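Local coordinates for aldehyde dehydrogenase family protein (Pseudomonas syringae pv. tomato, PDB 5IUV), which probably oxidises indole-3-acetaldehyde to the auxin indole-3-acetic acid with NAD+ as cofactor, a synthesis that contributes to the virulence of this plant pathogen, at residues L231-F242 with Y255-L266; A295-T303 with V341-Q349. All coordinates share one frame; numbering follows the deposited sequence.

Contact 1. Residues L231-F242 with Y255-L266. With NAD (nicotinamide-adenine-dinucleotide), chain C.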
loop_
_atom_site.group_PDB
_atom_site.type_symbol
_atom_site.label_atom_id
_atom_site.label_comp_id
_atom_site.label_asym_id
_atom_site.label_seq_id
_atom_site.Cartn_x
_atom_site.Cartn_y
_atom_site.Cartn_z
ATOM N N LEU A 231 -22.601 -15.672 -23.413
ATOM C CA LEU A 231 -21.326 -15.350 -22.780
ATOM C C LEU A 231 -21.376 -15.579 -21.268
ATOM O O LEU A 231 -20.439 -16.116 -20.686
ATOM C CB LEU A 231 -20.927 -13.897 -23.082
ATOM C CG LEU A 231 -20.433 -13.588 -24.505
ATOM C CD1 LEU A 231 -20.299 -12.079 -24.727
ATOM C CD2 LEU A 231 -19.106 -14.282 -24.781
ATOM N N ALA A 232 -22.470 -15.167 -20.638
ATOM C CA ALA A 232 -22.619 -15.313 -19.191
ATOM C C ALA A 232 -22.731 -16.777 -18.758
ATOM O O ALA A 232 -22.364 -17.134 -17.633
ATOM C CB ALA A 232 -23.823 -14.534 -18.711
ATOM N N LEU A 233 -23.229 -17.624 -19.648
ATOM C CA LEU A 233 -23.337 -19.055 -19.363
ATOM C C LEU A 233 -22.141 -19.862 -19.869
ATOM O O LEU A 233 -22.096 -21.080 -19.690
ATOM C CB LEU A 233 -24.615 -19.626 -19.984
ATOM C CG LEU A 233 -25.940 -19.290 -19.309
ATOM C CD1 LEU A 233 -27.104 -19.627 -20.235
ATOM C CD2 LEU A 233 -26.053 -20.060 -18.000
ATOM N N HIS A 234 -21.182 -19.205 -20.511
ATOM C CA HIS A 234 -20.102 -19.956 -21.159
ATOM C C HIS A 234 -19.175 -20.614 -20.139
ATOM O O HIS A 234 -18.771 -19.986 -19.167
ATOM C CB HIS A 234 -19.289 -19.065 -22.099
ATOM C CG HIS A 234 -18.562 -19.837 -23.157
ATOM N ND1 HIS A 234 -17.405 -20.541 -22.900
ATOM C CD2 HIS A 234 -18.845 -20.041 -24.465
ATOM C CE1 HIS A 234 -17.000 -21.137 -24.010
ATOM N NE2 HIS A 234 -17.854 -20.847 -24.974
ATOM N N MET A 235 -18.836 -21.878 -20.379
ATOM C CA MET A 235 -18.054 -22.652 -19.422
ATOM C C MET A 235 -16.556 -22.332 -19.451
ATOM O O MET A 235 -15.805 -22.823 -18.611
ATOM C CB MET A 235 -18.264 -24.156 -19.659
ATOM C CG MET A 235 -19.698 -24.615 -19.420
ATOM S SD MET A 235 -20.169 -24.388 -17.694
ATOM C CE MET A 235 -19.177 -25.661 -16.920
ATOM N N ASP A 236 -16.116 -21.519 -20.403
ATOM C CA ASP A 236 -14.699 -21.165 -20.459
ATOM C C ASP A 236 -14.475 -19.652 -20.370
ATOM O O ASP A 236 -13.408 -19.149 -20.717
ATOM C CB ASP A 236 -14.054 -21.732 -21.734
ATOM C CG ASP A 236 -12.528 -21.744 -21.665
ATOM O OD1 ASP A 236 -11.984 -22.128 -20.611
ATOM O OD2 ASP A 236 -11.873 -21.354 -22.658
ATOM N N VAL A 237 -15.489 -18.930 -19.908
ATOM C CA VAL A 237 -15.317 -17.523 -19.553
ATOM C C VAL A 237 -15.026 -17.458 -18.058
ATOM O O VAL A 237 -15.777 -18.020 -17.255
ATOM C CB VAL A 237 -16.568 -16.681 -19.906
ATOM C CG1 VAL A 237 -16.495 -15.293 -19.274
ATOM C CG2 VAL A 237 -16.737 -16.570 -21.420
ATOM N N ASP A 238 -13.934 -16.798 -17.677
ATOM C CA ASP A 238 -13.511 -16.772 -16.281
ATOM C C ASP A 238 -14.265 -15.735 -15.460
ATOM O O ASP A 238 -14.539 -15.945 -14.282
ATOM C CB ASP A 238 -12.002 -16.499 -16.183
ATOM C CG ASP A 238 -11.177 -17.565 -16.875
ATOM O OD1 ASP A 238 -11.093 -18.683 -16.333
ATOM O OD2 ASP A 238 -10.617 -17.293 -17.961
ATOM N N THR A 239 -14.593 -14.616 -16.095
ATOM C CA THR A 239 -15.148 -13.470 -15.392
ATOM C C THR A 239 -16.105 -12.753 -16.315
ATOM O O THR A 239 -15.818 -12.601 -17.500
ATOM C CB THR A 239 -14.027 -12.485 -14.940
ATOM O OG1 THR A 239 -13.171 -13.121 -13.983
ATOM C CG2 THR A 239 -14.607 -11.215 -14.340
ATOM N N VAL A 240 -17.244 -12.323 -15.791
ATOM C CA VAL A 240 -18.087 -11.418 -16.550
ATOM C C VAL A 240 -18.215 -10.103 -15.777
ATOM O O VAL A 240 -18.432 -10.087 -14.562
ATOM C CB VAL A 240 -19.481 -12.033 -16.858
ATOM C CG1 VAL A 240 -20.218 -12.427 -15.584
ATOM C CG2 VAL A 240 -20.327 -11.081 -17.708
ATOM N N VAL A 241 -18.016 -8.994 -16.478
ATOM C CA VAL A 241 -18.272 -7.692 -15.880
ATOM C C VAL A 241 -19.429 -7.073 -16.630
ATOM O O VAL A 241 -19.551 -7.233 -17.843
ATOM C CB VAL A 241 -17.035 -6.780 -15.903
ATOM C CG1 VAL A 241 -15.944 -7.389 -15.034
ATOM C CG2 VAL A 241 -16.518 -6.552 -17.339
ATOM N N PHE A 242 -20.284 -6.379 -15.889
ATOM C CA PHE A 242 -21.570 -5.942 -16.396
ATOM C C PHE A 242 -21.906 -4.547 -15.922
ATOM O O PHE A 242 -21.666 -4.197 -14.771
ATOM C CB PHE A 242 -22.660 -6.922 -15.944
ATOM C CG PHE A 242 -24.073 -6.481 -16.260
ATOM C CD1 PHE A 242 -24.846 -5.838 -15.303
ATOM C CD2 PHE A 242 -24.636 -6.743 -17.500
ATOM C CE1 PHE A 242 -26.147 -5.442 -15.583
ATOM C CE2 PHE A 242 -25.933 -6.350 -17.789
ATOM C CZ PHE A 242 -26.692 -5.701 -16.827
ATOM N N TYR A 255 -26.802 -17.105 -13.881
ATOM C CA TYR A 255 -26.071 -17.745 -14.979
ATOM C C TYR A 255 -24.719 -18.301 -14.536
ATOM O O TYR A 255 -24.315 -19.378 -14.966
ATOM C CB TYR A 255 -25.831 -16.772 -16.134
ATOM C CG TYR A 255 -27.060 -16.297 -16.875
ATOM C CD1 TYR A 255 -28.190 -17.094 -16.998
ATOM C CD2 TYR A 255 -27.078 -15.040 -17.469
ATOM C CE1 TYR A 255 -29.312 -16.641 -17.693
ATOM C CE2 TYR A 255 -28.182 -14.583 -18.161
ATOM C CZ TYR A 255 -29.297 -15.385 -18.272
ATOM O OH TYR A 255 -30.395 -14.912 -18.966
ATOM N N ALA A 256 -24.004 -17.555 -13.703
ATOM C CA ALA A 256 -22.709 -18.024 -13.225
ATOM C C ALA A 256 -22.879 -19.285 -12.388
ATOM O O ALA A 256 -22.106 -20.239 -12.519
ATOM C CB ALA A 256 -22.023 -16.947 -12.430
ATOM N N GLY A 257 -23.896 -19.283 -11.529
ATOM C CA GLY A 257 -24.209 -20.434 -10.700
ATOM C C GLY A 257 -24.627 -21.659 -11.501
ATOM O O GLY A 257 -24.346 -22.793 -11.117
ATOM N N GLU A 258 -25.303 -21.428 -12.618
ATOM C CA GLU A 258 -25.766 -22.515 -13.471
ATOM C C GLU A 258 -24.643 -23.088 -14.332
ATOM O O GLU A 258 -24.766 -24.188 -14.863
ATOM C CB GLU A 258 -26.902 -22.035 -14.376
ATOM C CG GLU A 258 -28.194 -21.700 -13.654
ATOM C CD GLU A 258 -29.251 -21.149 -14.604
ATOM O OE1 GLU A 258 -28.906 -20.797 -15.752
ATOM O OE2 GLU A 258 -30.429 -21.072 -14.203
ATOM N N SER A 259 -23.556 -22.340 -14.480
ATOM C CA SER A 259 -22.506 -22.732 -15.413
ATOM C C SER A 259 -21.209 -23.104 -14.697
ATOM O O SER A 259 -21.081 -24.230 -14.208
ATOM C CB SER A 259 -22.258 -21.622 -16.457
ATOM O OG SER A 259 -21.969 -20.369 -15.859
ATOM N N ASN A 260 -20.254 -22.180 -14.622
ATOM C CA ASN A 260 -18.912 -22.529 -14.141
ATOM C C ASN A 260 -18.414 -21.740 -12.927
ATOM O O ASN A 260 -17.209 -21.722 -12.651
ATOM C CB ASN A 260 -17.899 -22.357 -15.283
ATOM C CG ASN A 260 -17.730 -20.896 -15.712
ATOM O OD1 ASN A 260 -18.568 -20.040 -15.415
ATOM N ND2 ASN A 260 -16.637 -20.611 -16.415
ATOM N N MET A 261 -19.331 -21.090 -12.213
ATOM C CA MET A 261 -18.981 -20.267 -11.057
ATOM C C MET A 261 -18.004 -19.150 -11.452
ATOM O O MET A 261 -17.117 -18.776 -10.673
ATOM C CB MET A 261 -18.382 -21.134 -9.933
ATOM C CG MET A 261 -18.334 -20.472 -8.558
ATOM S SD MET A 261 -17.248 -21.323 -7.370
ATOM C CE MET A 261 -18.104 -22.861 -7.313
ATOM N N LYS A 262 -18.169 -18.609 -12.660
ATOM C CA LYS A 262 -17.328 -17.496 -13.103
ATOM C C LYS A 262 -17.491 -16.318 -12.150
ATOM O O LYS A 262 -18.542 -16.175 -11.526
ATOM C CB LYS A 262 -17.681 -17.077 -14.539
ATOM C CG LYS A 262 -19.148 -16.710 -14.751
ATOM C CD LYS A 262 -19.377 -16.057 -16.126
ATOM C CE LYS A 262 -19.069 -17.017 -17.272
ATOM N NZ LYS A 262 -19.867 -18.276 -17.208
ATOM N N ARG A 263 -16.455 -15.487 -12.012
ATOM C CA ARG A 263 -16.580 -14.284 -11.191
ATOM C C ARG A 263 -17.578 -13.328 -11.852
ATOM O O ARG A 263 -17.620 -13.209 -13.075
ATOM C CB ARG A 263 -15.226 -13.593 -10.987
ATOM C CG ARG A 263 -14.261 -14.341 -10.079
ATOM C CD ARG A 263 -13.405 -15.342 -10.845
ATOM N NE ARG A 263 -12.417 -15.961 -9.966
ATOM C CZ ARG A 263 -12.588 -17.125 -9.341
ATOM N NH1 ARG A 263 -13.703 -17.823 -9.512
ATOM N NH2 ARG A 263 -11.632 -17.597 -8.552
ATOM N N VAL A 264 -18.392 -12.669 -11.036
ATOM C CA VAL A 264 -19.415 -11.756 -11.531
ATOM C C VAL A 264 -19.267 -10.401 -10.857
ATOM O O VAL A 264 -19.314 -10.307 -9.634
ATOM C CB VAL A 264 -20.840 -12.302 -11.269
ATOM C CG1 VAL A 264 -21.900 -11.297 -11.707
ATOM C CG2 VAL A 264 -21.042 -13.623 -11.976
ATOM N N TRP A 265 -19.078 -9.358 -11.657
ATOM C CA TRP A 265 -18.928 -8.009 -11.133
ATOM C C TRP A 265 -19.967 -7.109 -11.778
ATOM O O TRP A 265 -20.038 -7.022 -13.000
ATOM C CB TRP A 265 -17.522 -7.467 -11.395
ATOM C CG TRP A 265 -16.417 -8.314 -10.825
ATOM C CD1 TRP A 265 -15.657 -9.230 -11.493
ATOM C CD2 TRP A 265 -15.954 -8.315 -9.476
ATOM N NE1 TRP A 265 -14.744 -9.800 -10.642
ATOM C CE2 TRP A 265 -14.906 -9.255 -9.394
ATOM C CE3 TRP A 265 -16.315 -7.605 -8.326
ATOM C CZ2 TRP A 265 -14.222 -9.506 -8.210
ATOM C CZ3 TRP A 265 -15.639 -7.858 -7.156
ATOM C CH2 TRP A 265 -14.604 -8.800 -7.105
ATOM N N LEU A 266 -20.760 -6.435 -10.951
ATOM C CA LEU A 266 -21.949 -5.736 -11.428
ATOM C C LEU A 266 -21.938 -4.246 -11.113
ATOM O O LEU A 266 -21.594 -3.836 -10.005
ATOM C CB LEU A 266 -23.205 -6.363 -10.808
ATOM C CG LEU A 266 -23.304 -7.886 -10.926
ATOM C CD1 LEU A 266 -24.356 -8.461 -9.979
ATOM C CD2 LEU A 266 -23.598 -8.261 -12.368
HETATM P PA NAD C . -29.916 -3.756 -19.454
HETATM O O1A NAD C . -29.838 -4.394 -18.120
HETATM O O2A NAD C . -31.246 -3.948 -20.155
HETATM O O5B NAD C . -28.758 -4.290 -20.383
HETATM C C5B NAD C . -27.360 -3.958 -20.254
HETATM C C4B NAD C . -26.600 -4.873 -21.183
HETATM O O4B NAD C . -26.910 -6.243 -20.849
HETATM C C3B NAD C . -26.865 -4.735 -22.685
HETATM O O3B NAD C . -25.672 -4.944 -23.432
HETATM C C2B NAD C . -27.878 -5.850 -22.955
HETATM O O2B NAD C . -27.861 -6.281 -24.313
HETATM C C1B NAD C . -27.377 -6.924 -21.994
HETATM N N9A NAD C . -28.347 -7.930 -21.570
HETATM C C8A NAD C . -29.711 -7.817 -21.524
HETATM N N7A NAD C . -30.332 -8.922 -21.190
HETATM C C5A NAD C . -29.296 -9.827 -20.976
HETATM C C6A NAD C . -29.285 -11.170 -20.546
HETATM N N6A NAD C . -30.388 -11.890 -20.315
HETATM N N1A NAD C . -28.078 -11.763 -20.381
HETATM C C2A NAD C . -26.972 -11.063 -20.651
HETATM N N3A NAD C . -26.860 -9.800 -21.075
HETATM C C4A NAD C . -28.070 -9.228 -21.209
HETATM O O3 NAD C . -29.654 -2.180 -19.298
HETATM P PN NAD C . -29.662 -0.943 -20.320
HETATM O O1N NAD C . -31.085 -0.629 -20.589
HETATM O O2N NAD C . -28.767 -1.254 -21.459
HETATM O O5D NAD C . -28.944 0.210 -19.480
HETATM C C5D NAD C . -29.649 1.006 -18.503
HETATM C C4D NAD C . -29.260 0.517 -17.129
HETATM O O4D NAD C . -27.829 0.647 -16.961
HETATM C C3D NAD C . -29.864 1.298 -15.969
HETATM O O3D NAD C . -30.369 0.398 -14.989
HETATM C C2D NAD C . -28.660 2.100 -15.462
HETATM O O2D NAD C . -28.679 2.458 -14.083
HETATM C C1D NAD C . -27.490 1.120 -15.703
HETATM N N1N NAD C . -26.165 1.871 -15.765
HETATM C C2N NAD C . -25.283 1.626 -14.684
HETATM C C3N NAD C . -24.028 2.215 -14.677
HETATM C C7N NAD C . -23.067 2.057 -13.526
HETATM O O7N NAD C . -23.458 1.539 -12.458
HETATM N N7N NAD C . -21.871 2.577 -13.655
HETATM C C4N NAD C . -23.674 3.055 -15.735
HETATM C C5N NAD C . -24.570 3.307 -16.768
HETATM C C6N NAD C . -25.814 2.698 -16.768
HETATM O O HOH W 1 -12.742 -11.764 -11.657
#

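Contact 2. Residues A295-T303 with V341-Q349. With NAD (nicotinamide-adenine-dinucleotide), chain C.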
loop_
_atom_site.group_PDB
_atom_site.type_symbol
_atom_site.label_atom_id
_atom_site.label_comp_id
_atom_site.label_asym_id
_atom_site.label_seq_id
_atom_site.Cartn_x
_atom_site.Cartn_y
_atom_site.Cartn_z
ATOM N N ALA A 295 -30.653 16.591 -15.760
ATOM C CA ALA A 295 -30.869 16.864 -17.186
ATOM C C ALA A 295 -29.705 16.415 -18.072
ATOM O O ALA A 295 -29.894 16.192 -19.271
ATOM C CB ALA A 295 -31.143 18.346 -17.406
ATOM N N PHE A 296 -28.506 16.300 -17.501
ATOM C CA PHE A 296 -27.353 15.909 -18.307
ATOM C C PHE A 296 -27.562 14.523 -18.888
ATOM O O PHE A 296 -28.009 13.607 -18.189
ATOM C CB PHE A 296 -26.054 15.937 -17.504
ATOM C CG PHE A 296 -24.847 15.518 -18.310
ATOM C CD1 PHE A 296 -24.332 16.349 -19.296
ATOM C CD2 PHE A 296 -24.239 14.292 -18.088
ATOM C CE1 PHE A 296 -23.221 15.966 -20.044
ATOM C CE2 PHE A 296 -23.131 13.902 -18.833
ATOM C CZ PHE A 296 -22.626 14.741 -19.814
ATOM N N ASN A 297 -27.240 14.387 -20.171
ATOM C CA ASN A 297 -27.469 13.151 -20.919
ATOM C C ASN A 297 -28.897 12.635 -20.775
ATOM O O ASN A 297 -29.110 11.435 -20.597
ATOM C CB ASN A 297 -26.492 12.053 -20.483
ATOM C CG ASN A 297 -26.318 10.981 -21.550
ATOM O OD1 ASN A 297 -26.207 11.295 -22.739
ATOM N ND2 ASN A 297 -26.319 9.716 -21.140
ATOM N N GLN A 298 -29.862 13.551 -20.839
ATOM C CA GLN A 298 -31.287 13.211 -20.850
ATOM C C GLN A 298 -31.728 12.459 -19.594
ATOM O O GLN A 298 -32.752 11.776 -19.604
ATOM C CB GLN A 298 -31.630 12.380 -22.097
ATOM C CG GLN A 298 -31.316 13.070 -23.430
ATOM C CD GLN A 298 -29.829 13.043 -23.785
ATOM O OE1 GLN A 298 -29.235 14.078 -24.090
ATOM N NE2 GLN A 298 -29.228 11.855 -23.740
ATOM N N GLY A 299 -30.954 12.581 -18.518
ATOM C CA GLY A 299 -31.263 11.877 -17.285
ATOM C C GLY A 299 -30.945 10.396 -17.377
ATOM O O GLY A 299 -31.264 9.617 -16.475
ATOM N N GLU A 300 -30.307 10.008 -18.479
ATOM C CA GLU A 300 -29.947 8.619 -18.710
ATOM C C GLU A 300 -28.571 8.377 -18.120
ATOM O O GLU A 300 -27.610 8.074 -18.829
ATOM C CB GLU A 300 -29.988 8.291 -20.207
ATOM C CG GLU A 300 -31.362 8.552 -20.823
ATOM C CD GLU A 300 -31.359 8.522 -22.344
ATOM O OE1 GLU A 300 -30.385 9.023 -22.951
ATOM O OE2 GLU A 300 -32.339 8.007 -22.928
ATOM N N VAL A 301 -28.491 8.553 -16.806
ATOM C CA VAL A 301 -27.247 8.451 -16.063
ATOM C C VAL A 301 -27.522 7.641 -14.805
ATOM O O VAL A 301 -28.493 7.903 -14.089
ATOM C CB VAL A 301 -26.682 9.847 -15.695
ATOM C CG1 VAL A 301 -25.370 9.724 -14.927
ATOM C CG2 VAL A 301 -26.497 10.707 -16.948
ATOM N N CYS A 302 -26.683 6.645 -14.546
ATOM C CA CYS A 302 -26.864 5.787 -13.384
ATOM C C CYS A 302 -26.867 6.584 -12.083
ATOM O O CYS A 302 -27.663 6.319 -11.171
ATOM C CB CYS A 302 -25.771 4.733 -13.342
ATOM S SG CYS A 302 -24.076 5.394 -13.279
ATOM N N THR A 303 -25.982 7.573 -12.010
ATOM C CA THR A 303 -25.896 8.439 -10.840
ATOM C C THR A 303 -26.680 9.740 -10.960
ATOM O O THR A 303 -26.349 10.713 -10.286
ATOM C CB THR A 303 -24.444 8.805 -10.537
ATOM O OG1 THR A 303 -23.840 9.356 -11.712
ATOM C CG2 THR A 303 -23.683 7.575 -10.120
ATOM N N VAL A 341 -29.348 19.114 -24.446
ATOM C CA VAL A 341 -30.170 17.946 -24.119
ATOM C C VAL A 341 -30.580 17.259 -25.416
ATOM O O VAL A 341 -31.154 17.893 -26.297
ATOM C CB VAL A 341 -31.444 18.322 -23.323
ATOM C CG1 VAL A 341 -32.316 17.091 -23.101
ATOM C CG2 VAL A 341 -31.087 18.976 -21.997
ATOM N N GLY A 342 -30.296 15.967 -25.539
ATOM C CA GLY A 342 -30.540 15.281 -26.796
ATOM C C GLY A 342 -31.814 14.463 -26.821
ATOM O O GLY A 342 -32.758 14.731 -26.076
ATOM N N ALA A 343 -31.838 13.459 -27.691
ATOM C CA ALA A 343 -32.968 12.541 -27.776
ATOM C C ALA A 343 -32.821 11.422 -26.752
ATOM O O ALA A 343 -31.709 11.112 -26.326
ATOM C CB ALA A 343 -33.077 11.962 -29.182
ATOM N N LEU A 344 -33.940 10.829 -26.347
ATOM C CA LEU A 344 -33.896 9.579 -25.590
ATOM C C LEU A 344 -33.573 8.452 -26.565
ATOM O O LEU A 344 -33.867 8.558 -27.751
ATOM C CB LEU A 344 -35.216 9.308 -24.872
ATOM C CG LEU A 344 -35.628 10.314 -23.800
ATOM C CD1 LEU A 344 -36.998 9.952 -23.252
ATOM C CD2 LEU A 344 -34.607 10.344 -22.687
ATOM N N VAL A 345 -32.994 7.369 -26.061
ATOM C CA VAL A 345 -32.359 6.379 -26.928
ATOM C C VAL A 345 -33.316 5.724 -27.935
ATOM O O VAL A 345 -32.903 5.403 -29.053
ATOM C CB VAL A 345 -31.664 5.284 -26.088
ATOM C CG1 VAL A 345 -32.690 4.391 -25.385
ATOM C CG2 VAL A 345 -30.711 4.462 -26.960
ATOM N N ASP A 346 -34.582 5.538 -27.558
ATOM C CA ASP A 346 -35.579 4.993 -28.479
ATOM C C ASP A 346 -37.008 5.165 -27.964
ATOM O O ASP A 346 -37.227 5.690 -26.870
ATOM C CB ASP A 346 -35.309 3.506 -28.774
ATOM C CG ASP A 346 -35.337 2.623 -27.522
ATOM O OD1 ASP A 346 -35.842 3.045 -26.460
ATOM O OD2 ASP A 346 -34.862 1.473 -27.617
ATOM N N THR A 347 -37.971 4.705 -28.760
ATOM C CA THR A 347 -39.388 4.832 -28.434
ATOM C C THR A 347 -39.746 4.074 -27.156
ATOM O O THR A 347 -40.544 4.547 -26.343
ATOM C CB THR A 347 -40.270 4.322 -29.597
ATOM O OG1 THR A 347 -40.008 5.101 -30.774
ATOM C CG2 THR A 347 -41.743 4.428 -29.244
ATOM N N GLN A 348 -39.140 2.903 -26.986
ATOM C CA GLN A 348 -39.348 2.071 -25.805
ATOM C C GLN A 348 -38.968 2.813 -24.523
ATOM O O GLN A 348 -39.726 2.831 -23.548
ATOM C CB GLN A 348 -38.539 0.778 -25.929
ATOM C CG GLN A 348 -38.627 -0.148 -24.729
ATOM C CD GLN A 348 -38.754 -1.603 -25.137
ATOM O OE1 GLN A 348 -39.760 -2.007 -25.720
ATOM N NE2 GLN A 348 -37.728 -2.397 -24.842
ATOM N N GLN A 349 -37.794 3.434 -24.540
ATOM C CA GLN A 349 -37.317 4.194 -23.392
ATOM C C GLN A 349 -38.219 5.390 -23.120
ATOM O O GLN A 349 -38.584 5.653 -21.975
ATOM C CB GLN A 349 -35.879 4.663 -23.614
ATOM C CG GLN A 349 -35.281 5.383 -22.419
ATOM C CD GLN A 349 -35.224 4.500 -21.187
ATOM O OE1 GLN A 349 -34.870 3.322 -21.270
ATOM N NE2 GLN A 349 -35.587 5.059 -20.041
HETATM P PA NAD C . -29.916 -3.756 -19.454
HETATM O O1A NAD C . -29.838 -4.394 -18.120
HETATM O O2A NAD C . -31.246 -3.948 -20.155
HETATM O O5B NAD C . -28.758 -4.290 -20.383
HETATM C C5B NAD C . -27.360 -3.958 -20.254
HETATM C C4B NAD C . -26.600 -4.873 -21.183
HETATM O O4B NAD C . -26.910 -6.243 -20.849
HETATM C C3B NAD C . -26.865 -4.735 -22.685
HETATM O O3B NAD C . -25.672 -4.944 -23.432
HETATM C C2B NAD C . -27.878 -5.850 -22.955
HETATM O O2B NAD C . -27.861 -6.281 -24.313
HETATM C C1B NAD C . -27.377 -6.924 -21.994
HETATM N N9A NAD C . -28.347 -7.930 -21.570
HETATM C C8A NAD C . -29.711 -7.817 -21.524
HETATM N N7A NAD C . -30.332 -8.922 -21.190
HETATM C C5A NAD C . -29.296 -9.827 -20.976
HETATM C C6A NAD C . -29.285 -11.170 -20.546
HETATM N N6A NAD C . -30.388 -11.890 -20.315
HETATM N N1A NAD C . -28.078 -11.763 -20.381
HETATM C C2A NAD C . -26.972 -11.063 -20.651
HETATM N N3A NAD C . -26.860 -9.800 -21.075
HETATM C C4A NAD C . -28.070 -9.228 -21.209
HETATM O O3 NAD C . -29.654 -2.180 -19.298
HETATM P PN NAD C . -29.662 -0.943 -20.320
HETATM O O1N NAD C . -31.085 -0.629 -20.589
HETATM O O2N NAD C . -28.767 -1.254 -21.459
HETATM O O5D NAD C . -28.944 0.210 -19.480
HETATM C C5D NAD C . -29.649 1.006 -18.503
HETATM C C4D NAD C . -29.260 0.517 -17.129
HETATM O O4D NAD C . -27.829 0.647 -16.961
HETATM C C3D NAD C . -29.864 1.298 -15.969
HETATM O O3D NAD C . -30.369 0.398 -14.989
HETATM C C2D NAD C . -28.660 2.100 -15.462
HETATM O O2D NAD C . -28.679 2.458 -14.083
HETATM C C1D NAD C . -27.490 1.120 -15.703
HETATM N N1N NAD C . -26.165 1.871 -15.765
HETATM C C2N NAD C . -25.283 1.626 -14.684
HETATM C C3N NAD C . -24.028 2.215 -14.677
HETATM C C7N NAD C . -23.067 2.057 -13.526
HETATM O O7N NAD C . -23.458 1.539 -12.458
HETATM N N7N NAD C . -21.871 2.577 -13.655
HETATM C C4N NAD C . -23.674 3.055 -15.735
HETATM C C5N NAD C . -24.570 3.307 -16.768
HETATM C C6N NAD C . -25.814 2.698 -16.768
HETATM O O HOH W 2 -30.441 9.148 -25.458
#

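Contact 1. Residues L231-F242 with Y255-L266
K262, in the turn between helix 246-258 and strand 263-267, donates from NZ to A232 O, in the last turn of helix 224-232, and to H234 O just beyond it, both at 2.8 Å. Its chain, bent at chi3 and chi4 (64° and 57°), passes V237 on the way, and NZ also bonds N260 OD1. N260 turns its other end to the same loop: ND2 donates almost straight (168°) to V237 O at 2.9 Å and weakly to M235 O. Beyond this hydrogen-bonded turn, strands 239-242 and 263-266 run parallel, with V240 CG1 packed on V264 CG2 at 3.9 Å. They close the beta-alpha-beta unit of strand 239-243, helix 246-258 and strand 263-267, beside the NAD adenosine, where Y255 OH accepts a weak bond from NAD N6A.

The solvent side is looser. Exposed M235 brings SD against the S259 backbone, 3.4 Å from its C, and L233 CD2 touches Y255 O and, to another side, OE1 of exposed E258 (3.7 Å). At partly exposed W265, a water joins NE1 to T239 OG1 in the indole plane. Two backbone carbonyls and the N260 amide oxygen surround the buried NZ, which would probably help stabilise its charged form.

Contact 2. Residues A295-T303 with V341-Q349
Q298 points its side chain at the 341-349 segment and touches it from root to tip. CB rests 3.7 Å from L344 CD2. CG, set beside the backbone N (chi1 -59°), runs along the 342-343 backbone, 3.4 Å from G342 O and close to A343 O. The bend at chi2 (77°) then swings the amide back, placing CD near G342 N, and OE1 takes the bond from G342 N at a short 2.6 Å, the donor tilted from the carbonyl plane. NE2 faces the other way, into its own loop: it donates to E300 OE1 at 3.2 Å, straight (165°) and in the amide plane, meeting the carboxylate from above, and weakly to N297 OD1.

E300 continues the link. Its OE2 uses the syn lone pair to accept from V345 N at 3.3 Å, while L344 CD2 lies 3.3 Å from the same oxygen. One carboxylate therefore holds both the glutamine amide and the approach to helix 347-362, whose N-cap is D346.

The loop then runs on to C302, whose CB lies 3.3 Å from NAD C3N and whose SG stands over the face of the nicotinamide ring, 3.4 Å from NAD C4N. With N297 and E300 O both bonded to N168, this is the cysteine loop of the aldehyde dehydrogenase active site, where the corresponding cysteine is the nucleophile in relatives.

From the N terminus, the chain first completes contact 1, where the end of helix 246-258 and the strand after it come back beside 231-242 and close a parallel beta-alpha-beta unit. Contact 2 opens only afterwards: the loop following helix 283-295 is met by residues 341-349, which come back after an excursion through strand 307-311 and helix 312-326. The two closures are in series, neither nested nor crossed, and lie on opposite sides of the chain's centre, about 29 Å apart between centres. NAD spans the gap. Contact 1 belongs to the sheet on the adenine side, whereas contact 2 fastens the loop at the nicotinamide to the start of helix 347-362.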